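Local coordinates for soluble lytic transglycosylase B3 (Pseudomonas aeruginosa, PDB 5ANZ), which probably cleaves the glycan strands of bacterial peptidoglycan as a lytic transglycosylase, acting in cell-wall turnover, and binds a calcium ion, at residues V96-Y99 / L100-A103; V138-W141 / G142-N146; A322-K325 / Y326-S330; S330-A333 / L334-L338. All coordinates share one frame; numbering follows the deposited sequence.

Contact 1: residues V96-Y99 / L100-A103; sequences VWKY and LEGA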
loop_
_atom_site.group_PDB
_atom_site.type_symbol
_atom_site.label_atom_id
_atom_site.label_comp_id
_atom_site.label_asym_id
_atom_site.label_seq_id
_atom_site.Cartn_x
_atom_site.Cartn_y
_atom_site.Cartn_z
ATOM N N VAL A 96 -13.110 -4.969 4.526
ATOM C CA VAL A 96 -11.844 -4.660 5.174
ATOM C C VAL A 96 -11.547 -5.639 6.298
ATOM O O VAL A 96 -10.406 -6.048 6.473
ATOM C CB VAL A 96 -11.813 -3.224 5.738
ATOM C CG1 VAL A 96 -10.533 -2.999 6.545
ATOM C CG2 VAL A 96 -11.916 -2.212 4.613
ATOM N N TRP A 97 -12.576 -6.030 7.048
ATOM C CA TRP A 97 -12.334 -6.879 8.212
ATOM C C TRP A 97 -11.758 -8.229 7.772
ATOM O O TRP A 97 -10.968 -8.830 8.502
ATOM C CB TRP A 97 -13.615 -7.064 9.040
ATOM C CG TRP A 97 -14.608 -8.036 8.490
ATOM C CD1 TRP A 97 -15.737 -7.745 7.784
ATOM C CD2 TRP A 97 -14.577 -9.462 8.627
ATOM N NE1 TRP A 97 -16.406 -8.902 7.462
ATOM C CE2 TRP A 97 -15.714 -9.969 7.969
ATOM C CE3 TRP A 97 -13.694 -10.358 9.239
ATOM C CZ2 TRP A 97 -15.989 -11.328 7.901
ATOM C CZ3 TRP A 97 -13.970 -11.711 9.172
ATOM C CH2 TRP A 97 -15.110 -12.183 8.508
ATOM N N LYS A 98 -12.128 -8.692 6.577
ATOM C CA LYS A 98 -11.599 -9.965 6.075
ATOM C C LYS A 98 -10.179 -9.781 5.564
ATOM O O LYS A 98 -9.318 -10.638 5.776
ATOM C CB LYS A 98 -12.495 -10.558 4.981
ATOM C CG LYS A 98 -13.575 -11.490 5.543
ATOM C CD LYS A 98 -14.535 -12.002 4.475
ATOM C CE LYS A 98 -15.566 -12.961 5.076
ATOM N NZ LYS A 98 -16.621 -13.373 4.100
ATOM N N TYR A 99 -9.928 -8.655 4.905
ATOM C CA TYR A 99 -8.562 -8.325 4.521
ATOM C C TYR A 99 -7.637 -8.313 5.733
ATOM O O TYR A 99 -6.562 -8.919 5.722
ATOM C CB TYR A 99 -8.518 -6.974 3.828
ATOM C CG TYR A 99 -7.119 -6.504 3.509
ATOM C CD1 TYR A 99 -6.419 -7.029 2.432
ATOM C CD2 TYR A 99 -6.496 -5.525 4.280
ATOM C CE1 TYR A 99 -5.141 -6.596 2.130
ATOM C CE2 TYR A 99 -5.218 -5.083 3.981
ATOM C CZ TYR A 99 -4.548 -5.619 2.907
ATOM O OH TYR A 99 -3.272 -5.192 2.608
ATOM N N LEU A 100 -8.071 -7.625 6.786
ATOM C CA LEU A 100 -7.278 -7.515 7.997
ATOM C C LEU A 100 -7.119 -8.865 8.683
ATOM O O LEU A 100 -6.068 -9.149 9.257
ATOM C CB LEU A 100 -7.910 -6.515 8.973
ATOM C CG LEU A 100 -7.773 -5.053 8.558
ATOM C CD1 LEU A 100 -8.594 -4.152 9.479
ATOM C CD2 LEU A 100 -6.300 -4.662 8.576
ATOM N N GLU A 101 -8.165 -9.685 8.636
ATOM C CA GLU A 101 -8.113 -11.002 9.263
ATOM C C GLU A 101 -7.022 -11.846 8.607
ATOM O O GLU A 101 -6.318 -12.601 9.281
ATOM C CB GLU A 101 -9.467 -11.712 9.170
ATOM C CG GLU A 101 -9.600 -12.917 10.079
ATOM C CD GLU A 101 -10.930 -13.629 9.917
ATOM O OE1 GLU A 101 -11.434 -13.708 8.776
ATOM O OE2 GLU A 101 -11.475 -14.107 10.933
ATOM N N GLY A 102 -6.886 -11.707 7.290
ATOM C CA GLY A 102 -5.826 -12.374 6.550
ATOM C C GLY A 102 -4.449 -11.786 6.832
ATOM O O GLY A 102 -3.478 -12.517 7.058
ATOM N N ALA A 103 -4.353 -10.459 6.811
ATOM C CA ALA A 103 -3.080 -9.777 7.063
ATOM C C ALA A 103 -2.524 -10.071 8.461
ATOM O O ALA A 103 -1.309 -10.220 8.645
ATOM C CB ALA A 103 -3.250 -8.261 6.877
#
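Glu101 and Trp97, one turn apart on the helix 96-103, lie side by side, and the carboxylate comes to rest against the six-membered part of the indole. OE1 of Glu101 is 3.3 Å from CZ3 of Trp97, approaching obliquely, while OE2 sits at the ring edge in its plane; the two flat groups are turned 64° from each other. The indole reaches this place because its CG stands between the backbone N and the carbonyl carbon (chi1 77°), and CG of Lys98 rests on one of its faces, near the rim. On another flank of the helix, Val96 and Leu100 also run alongside each other, CG1 of Val96 meeting CD1 of Leu100 at 3.7 Å.

Behind these pairs is a run of four main-chain bonds, the amides of Leu100, Glu101, Gly102 and Ala103 each reaching the carbonyl four residues earlier; Leu100 N to Val96 O is 2.8 Å. Farther out, Trp353 and Pro306 cover Val96, and Trp353 also touches Leu100. Tyr99 and Ala103 face the helices 330-343 and 134-145, touching Tyr332, Ala335 and Met143. At the C-terminal end Arg108 donates a hydrogen bond to Ala103 O and a weak one to Gly102 O.

The helix is thus two-sided: an apolar flank packs into the domain, while Trp97, Lys98 and Glu101 form its outer side. There, NZ of Lys98 is 7.0 Å from OE1 of Glu101, so any attraction between the opposite charges is probably weak and acts at a distance, and the carboxylate meets the rim of the indole in van der Waals contact.

Contact 2: residues V138-W141 / G142-N146; sequences VAIW and GMESN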
loop_
_atom_site.group_PDB
_atom_site.type_symbol
_atom_site.label_atom_id
_atom_site.label_comp_id
_atom_site.label_asym_id
_atom_site.label_seq_id
_atom_site.Cartn_x
_atom_site.Cartn_y
_atom_site.Cartn_z
ATOM N N VAL A 138 9.779 -4.735 9.961
ATOM C CA VAL A 138 9.414 -6.134 9.814
ATOM C C VAL A 138 7.945 -6.288 9.393
ATOM O O VAL A 138 7.614 -7.178 8.622
ATOM C CB VAL A 138 9.718 -6.929 11.106
ATOM C CG1 VAL A 138 9.100 -8.336 11.061
ATOM C CG2 VAL A 138 11.254 -7.031 11.294
ATOM N N ALA A 139 7.063 -5.399 9.854
ATOM C CA ALA A 139 5.676 -5.493 9.423
ATOM C C ALA A 139 5.543 -5.242 7.927
ATOM O O ALA A 139 4.774 -5.908 7.253
ATOM C CB ALA A 139 4.795 -4.509 10.219
ATOM N N ILE A 140 6.282 -4.264 7.411
ATOM C CA ILE A 140 6.227 -3.977 5.971
ATOM C C ILE A 140 6.733 -5.205 5.198
ATOM O O ILE A 140 6.147 -5.613 4.184
ATOM C CB ILE A 140 7.073 -2.733 5.621
ATOM C CG1 ILE A 140 6.437 -1.437 6.167
ATOM C CG2 ILE A 140 7.295 -2.640 4.082
ATOM C CD1 ILE A 140 5.303 -0.823 5.338
ATOM N N TRP A 141 7.825 -5.776 5.686
ATOM C CA TRP A 141 8.425 -6.950 5.080
ATOM C C TRP A 141 7.409 -8.101 5.037
ATOM O O TRP A 141 7.281 -8.813 4.049
ATOM C CB TRP A 141 9.646 -7.349 5.900
ATOM C CG TRP A 141 10.595 -8.357 5.328
ATOM C CD1 TRP A 141 10.815 -8.674 4.009
ATOM C CD2 TRP A 141 11.499 -9.152 6.093
ATOM N NE1 TRP A 141 11.819 -9.624 3.928
ATOM C CE2 TRP A 141 12.244 -9.933 5.193
ATOM C CE3 TRP A 141 11.764 -9.266 7.468
ATOM C CZ2 TRP A 141 13.230 -10.822 5.621
ATOM C CZ3 TRP A 141 12.747 -10.130 7.888
ATOM C CH2 TRP A 141 13.465 -10.903 6.972
ATOM N N GLY A 142 6.677 -8.282 6.127
ATOM C CA GLY A 142 5.621 -9.288 6.163
ATOM C C GLY A 142 4.508 -9.013 5.162
ATOM O O GLY A 142 4.042 -9.923 4.473
ATOM N N MET A 143 4.062 -7.760 5.091
ATOM C CA MET A 143 2.966 -7.405 4.197
ATOM C C MET A 143 3.382 -7.430 2.726
ATOM O O MET A 143 2.564 -7.738 1.862
ATOM C CB MET A 143 2.399 -6.017 4.556
ATOM C CG MET A 143 1.599 -6.002 5.853
ATOM S SD MET A 143 0.151 -7.062 5.812
ATOM C CE MET A 143 -0.821 -6.180 4.580
ATOM N N GLU A 144 4.644 -7.112 2.449
ATOM C CA GLU A 144 5.082 -7.002 1.056
ATOM C C GLU A 144 5.417 -8.342 0.433
ATOM O O GLU A 144 5.041 -8.587 -0.719
ATOM C CB GLU A 144 6.287 -6.060 0.940
ATOM C CG GLU A 144 5.894 -4.613 1.170
ATOM C CD GLU A 144 4.962 -4.098 0.090
ATOM O OE1 GLU A 144 5.110 -4.544 -1.069
ATOM O OE2 GLU A 144 4.071 -3.271 0.384
ATOM N N SER A 145 6.116 -9.212 1.168
ATOM C CA SER A 145 6.552 -10.484 0.575
ATOM C C SER A 145 6.520 -11.656 1.546
ATOM O O SER A 145 7.193 -12.659 1.323
ATOM C CB SER A 145 7.968 -10.339 0.023
ATOM O OG SER A 145 8.919 -10.176 1.068
ATOM N N ASN A 146 5.752 -11.539 2.634
ATOM C CA ASN A 146 5.767 -12.577 3.660
ATOM C C ASN A 146 7.191 -12.868 4.151
ATOM O O ASN A 146 7.600 -14.021 4.257
ATOM C CB ASN A 146 5.125 -13.859 3.134
ATOM C CG ASN A 146 4.551 -14.701 4.245
ATOM O OD1 ASN A 146 4.045 -14.174 5.241
ATOM N ND2 ASN A 146 4.639 -16.016 4.098
#
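Glu144 packs back along its own helix against Ile140, the two side chains pointing the same way. Its CB is 3.3 Å from Ile140 O, the carbonyl that also accepts Glu144 N at 2.7 Å. CG, placed beside the backbone N (chi1 -71°), comes slightly closer to that oxygen, 3.2 Å from Ile140 O, and meets CG2 of Ile140 at 3.8 Å. The chain then bends at chi2 (-65°), which carries the carboxylate off the helix toward Tyr326 and Gln206; OE2 makes a weak hydrogen bond with the hydroxyl of Tyr332.

Ser145 stands next to Trp141, its OG 3.8 Å from CD1 of the indole. Both polar groups look outward to one residue: Trp141 NE1 is bonded to OE1 of Gln204, and Ser145 OG to the main-chain O of Gln204 as well as to Gly148 N. Gln204 therefore ties the indole and the serine together in a buried setting. Met143 turns a different way; its CG lies 3.5 Å from Ala139 O, and its end runs among Tyr99, Ala103, Ala335 and Val336.

Asn146 leaves helical geometry with positive phi, although its N still bonds Gly142 O. A Glu-Ser pair near the end of a helix is consistent with the Glu-Ser sequence motif of lytic transglycosylases, and here the glutamate abuts Tyr326 of the N-acetylglucosamine site.

Contact 3: residues A322-K325 / Y326-S330; sequences AILK and YNNSS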
loop_
_atom_site.group_PDB
_atom_site.type_symbol
_atom_site.label_atom_id
_atom_site.label_comp_id
_atom_site.label_asym_id
_atom_site.label_seq_id
_atom_site.Cartn_x
_atom_site.Cartn_y
_atom_site.Cartn_z
ATOM N N ALA A 322 3.390 7.949 6.269
ATOM C CA ALA A 322 4.634 7.381 5.738
ATOM C C ALA A 322 4.393 5.998 5.126
ATOM O O ALA A 322 4.924 5.663 4.066
ATOM C CB ALA A 322 5.696 7.291 6.844
ATOM N N ILE A 323 3.605 5.188 5.809
ATOM C CA ILE A 323 3.301 3.863 5.304
ATOM C C ILE A 323 2.526 3.962 3.992
ATOM O O ILE A 323 2.723 3.169 3.084
ATOM C CB ILE A 323 2.500 3.064 6.335
ATOM C CG1 ILE A 323 3.334 2.893 7.611
ATOM C CG2 ILE A 323 2.064 1.723 5.728
ATOM C CD1 ILE A 323 2.498 2.486 8.826
ATOM N N LEU A 324 1.669 4.971 3.869
ATOM C CA LEU A 324 0.888 5.128 2.639
ATOM C C LEU A 324 1.763 5.390 1.419
ATOM O O LEU A 324 1.356 5.143 0.274
ATOM C CB LEU A 324 -0.125 6.259 2.810
ATOM C CG LEU A 324 -1.326 5.957 3.695
ATOM C CD1 LEU A 324 -2.125 7.241 3.899
ATOM C CD2 LEU A 324 -2.194 4.910 3.052
ATOM N N LYS A 325 2.971 5.892 1.648
ATOM C CA LYS A 325 3.868 6.150 0.530
ATOM C C LYS A 325 4.430 4.823 0.008
ATOM O O LYS A 325 4.940 4.743 -1.109
ATOM C CB LYS A 325 4.990 7.108 0.946
ATOM C CG LYS A 325 4.494 8.483 1.359
ATOM C CD LYS A 325 5.653 9.430 1.603
ATOM C CE LYS A 325 5.186 10.869 1.784
ATOM N NZ LYS A 325 4.683 11.138 3.157
ATOM N N TYR A 326 4.321 3.773 0.819
ATOM C CA TYR A 326 4.800 2.451 0.435
ATOM C C TYR A 326 3.719 1.772 -0.409
ATOM O O TYR A 326 4.005 1.155 -1.444
ATOM C CB TYR A 326 5.166 1.607 1.690
ATOM C CG TYR A 326 6.296 0.625 1.474
ATOM C CD1 TYR A 326 6.126 -0.473 0.657
ATOM C CD2 TYR A 326 7.547 0.805 2.078
ATOM C CE1 TYR A 326 7.153 -1.362 0.434
ATOM C CE2 TYR A 326 8.595 -0.093 1.854
ATOM C CZ TYR A 326 8.383 -1.171 1.034
ATOM O OH TYR A 326 9.390 -2.086 0.810
ATOM N N ASN A 327 2.473 1.926 0.025
ATOM C CA ASN A 327 1.307 1.440 -0.694
ATOM C C ASN A 327 0.145 2.339 -0.284
ATOM O O ASN A 327 -0.220 2.419 0.888
ATOM C CB ASN A 327 1.041 -0.049 -0.387
ATOM C CG ASN A 327 -0.248 -0.585 -1.020
ATOM O OD1 ASN A 327 -1.250 0.118 -1.145
ATOM N ND2 ASN A 327 -0.233 -1.856 -1.374
ATOM N N ASN A 328 -0.410 3.037 -1.269
ATOM C CA ASN A 328 -1.407 4.059 -1.005
ATOM C C ASN A 328 -2.796 3.476 -0.857
ATOM O O ASN A 328 -3.711 3.826 -1.596
ATOM C CB ASN A 328 -1.396 5.094 -2.134
ATOM C CG ASN A 328 -2.054 6.388 -1.737
ATOM O OD1 ASN A 328 -2.114 6.726 -0.560
ATOM N ND2 ASN A 328 -2.548 7.132 -2.725
ATOM N N SER A 329 -2.933 2.556 0.086
ATOM C CA SER A 329 -4.224 1.997 0.454
ATOM C C SER A 329 -4.357 2.121 1.959
ATOM O O SER A 329 -3.485 1.651 2.684
ATOM C CB SER A 329 -4.330 0.528 0.036
ATOM O OG SER A 329 -5.286 -0.148 0.844
ATOM N N SER A 330 -5.430 2.749 2.438
ATOM C CA SER A 330 -5.612 2.899 3.874
ATOM C C SER A 330 -5.768 1.540 4.549
ATOM O O SER A 330 -5.349 1.369 5.688
ATOM C CB SER A 330 -6.816 3.793 4.188
ATOM O OG SER A 330 -6.550 5.135 3.820
#
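Tyr326 and Ile323 form the tight part of this turn out of the helix 318-324. Ile323 O takes two donors: Tyr326 N at 2.8 Å, standing well above the carbonyl plane (55° out of it), and Asn327 N in a weak, longer bond. The CB of Tyr326 presses on the same oxygen, 3.2 Å from Ile323 O. With a three-residue bond beside a four-residue one, the chain is drawn in sharply. It is then turned back over Leu324: the CA of Leu324 makes a C-H...O contact with Asn327 O at 3.4 Å, and CD2 reaches Ser329 O at 3.5 Å, its branch directed there with CG beside the backbone N (chi1 -74°).

The other side is looser. Asn328, centre of an inverse gamma turn, keeps its OD1 3.9 Å from CB of Leu324, and both it and Lys325 are exposed. Lys325 is nonetheless held at its end, where NZ bonds to Ser245 O after a bend at chi4.

The ring of Tyr326 leads off from the turn, with its OH bonded to Thr205 O, its ring edge-to-face with that of Tyr241, and one flank touching Ile140 and Glu144. Ser329 occupies the N-cap position of the next helix, its OG accepting the N-H of Tyr332. The result is a short connection between two successive helices, closed by a side-chain N-cap that starts the helix 330-343, and its loop delivers Tyr326 to the N-acetylglucosamine-binding site observed for this protein.

Contact 4: residues S330-A333 / L334-L338; sequences SAYA and LAVGL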
loop_
_atom_site.group_PDB
_atom_site.type_symbol
_atom_site.label_atom_id
_atom_site.label_comp_id
_atom_site.label_asym_id
_atom_site.label_seq_id
_atom_site.Cartn_x
_atom_site.Cartn_y
_atom_site.Cartn_z
ATOM N N SER A 330 -5.430 2.749 2.438
ATOM C CA SER A 330 -5.612 2.899 3.874
ATOM C C SER A 330 -5.768 1.540 4.549
ATOM O O SER A 330 -5.349 1.369 5.688
ATOM C CB SER A 330 -6.816 3.793 4.188
ATOM O OG SER A 330 -6.550 5.135 3.820
ATOM N N ALA A 331 -6.350 0.569 3.849
ATOM C CA ALA A 331 -6.474 -0.780 4.424
ATOM C C ALA A 331 -5.079 -1.400 4.633
ATOM O O ALA A 331 -4.779 -1.969 5.686
ATOM C CB ALA A 331 -7.319 -1.665 3.543
ATOM N N TYR A 332 -4.230 -1.267 3.626
ATOM C CA TYR A 332 -2.844 -1.726 3.728
ATOM C C TYR A 332 -2.120 -1.075 4.884
ATOM O O TYR A 332 -1.463 -1.742 5.682
ATOM C CB TYR A 332 -2.100 -1.427 2.429
ATOM C CG TYR A 332 -0.594 -1.636 2.517
ATOM C CD1 TYR A 332 0.244 -0.618 2.956
ATOM C CD2 TYR A 332 -0.009 -2.832 2.122
ATOM C CE1 TYR A 332 1.624 -0.790 3.009
ATOM C CE2 TYR A 332 1.369 -3.012 2.178
ATOM C CZ TYR A 332 2.174 -1.987 2.632
ATOM O OH TYR A 332 3.545 -2.142 2.677
ATOM N N ALA A 333 -2.231 0.247 4.988
ATOM C CA ALA A 333 -1.483 0.947 6.025
ATOM C C ALA A 333 -2.024 0.591 7.408
ATOM O O ALA A 333 -1.250 0.442 8.349
ATOM C CB ALA A 333 -1.510 2.464 5.786
ATOM N N LEU A 334 -3.338 0.390 7.521
ATOM C CA LEU A 334 -3.902 -0.067 8.795
ATOM C C LEU A 334 -3.361 -1.456 9.153
ATOM O O LEU A 334 -2.970 -1.699 10.315
ATOM C CB LEU A 334 -5.436 -0.073 8.718
ATOM C CG LEU A 334 -6.182 -0.448 9.995
ATOM C CD1 LEU A 334 -5.772 0.435 11.159
ATOM C CD2 LEU A 334 -7.681 -0.312 9.716
ATOM N N ALA A 335 -3.284 -2.341 8.154
ATOM C CA ALA A 335 -2.745 -3.692 8.368
ATOM C C ALA A 335 -1.303 -3.629 8.836
ATOM O O ALA A 335 -0.914 -4.329 9.773
ATOM C CB ALA A 335 -2.840 -4.543 7.099
ATOM N N VAL A 336 -0.485 -2.818 8.166
ATOM C CA VAL A 336 0.899 -2.670 8.611
ATOM C C VAL A 336 1.005 -2.211 10.062
ATOM O O VAL A 336 1.765 -2.770 10.838
ATOM C CB VAL A 336 1.661 -1.685 7.707
ATOM C CG1 VAL A 336 3.022 -1.353 8.299
ATOM C CG2 VAL A 336 1.823 -2.298 6.325
ATOM N N GLY A 337 0.250 -1.183 10.432
ATOM C CA GLY A 337 0.315 -0.683 11.797
ATOM C C GLY A 337 -0.118 -1.720 12.823
ATOM O O GLY A 337 0.539 -1.922 13.842
ATOM N N LEU A 338 -1.244 -2.373 12.545
ATOM C CA LEU A 338 -1.736 -3.414 13.462
ATOM C C LEU A 338 -0.819 -4.640 13.515
ATOM O O LEU A 338 -0.685 -5.279 14.560
ATOM C CB LEU A 338 -3.151 -3.855 13.074
ATOM C CG LEU A 338 -4.244 -2.792 13.235
ATOM C CD1 LEU A 338 -5.525 -3.260 12.561
ATOM C CD2 LEU A 338 -4.493 -2.476 14.723
#
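Val336 lays a methyl over the ring of Tyr332 one turn before it. This is a CH-pi contact: CG2 of Val336 is 3.9 Å from the centroid of the Tyr332 ring, 23° off the normal, and nearest to CE1 at 3.6 Å. The ring lies under the methyl because CG of Tyr332 is anti to the backbone N (chi1 170°), swung along the helix. The same methyl also rests 3.4 Å from Tyr332 O.

Main-chain bonds are regular. The amides of Leu334, Ala335, Val336 and Gly337 pair with the carbonyls of Ser330, Ala331, Tyr332 and Ala333, with Val336 N to Tyr332 O at 2.9 Å.

The polar partner of the Tyr332 hydroxyl lies outside these two segments. Apolar contacts beyond the helix come from several sides, with Ala333 against Ile323 and Leu324, Ala335 against Leu100 and Met143, and Leu334 against Trp253.

The small alanine side chains are consistent with the close approach of neighbouring helices, while the methyl probably restricts rotation of the buried tyrosine ring on the face it covers.

In chain order the four contacts lie on the helix 96-103, the helix 134-145, the turn after the helix 318-324, and the helix 330-343, all in the transglycosylase domain. Contact 4 is the nearest by centre to each of the others, about 8 Å from contact 3, 10 Å from contact 1 and 11 Å from contact 2; contact 2 also touches all three. Contacts 3 and 4 share Ser330. Contacts 1 and 3, about 17 Å between centres, do not touch, whereas contacts 1 and 2 meet where Tyr99 OH approaches Met143 CE at 3.3 Å. Contact 3 holds Tyr326 of the sugar-binding site and contacts 2 and 4 border it, while contact 1 packs behind them.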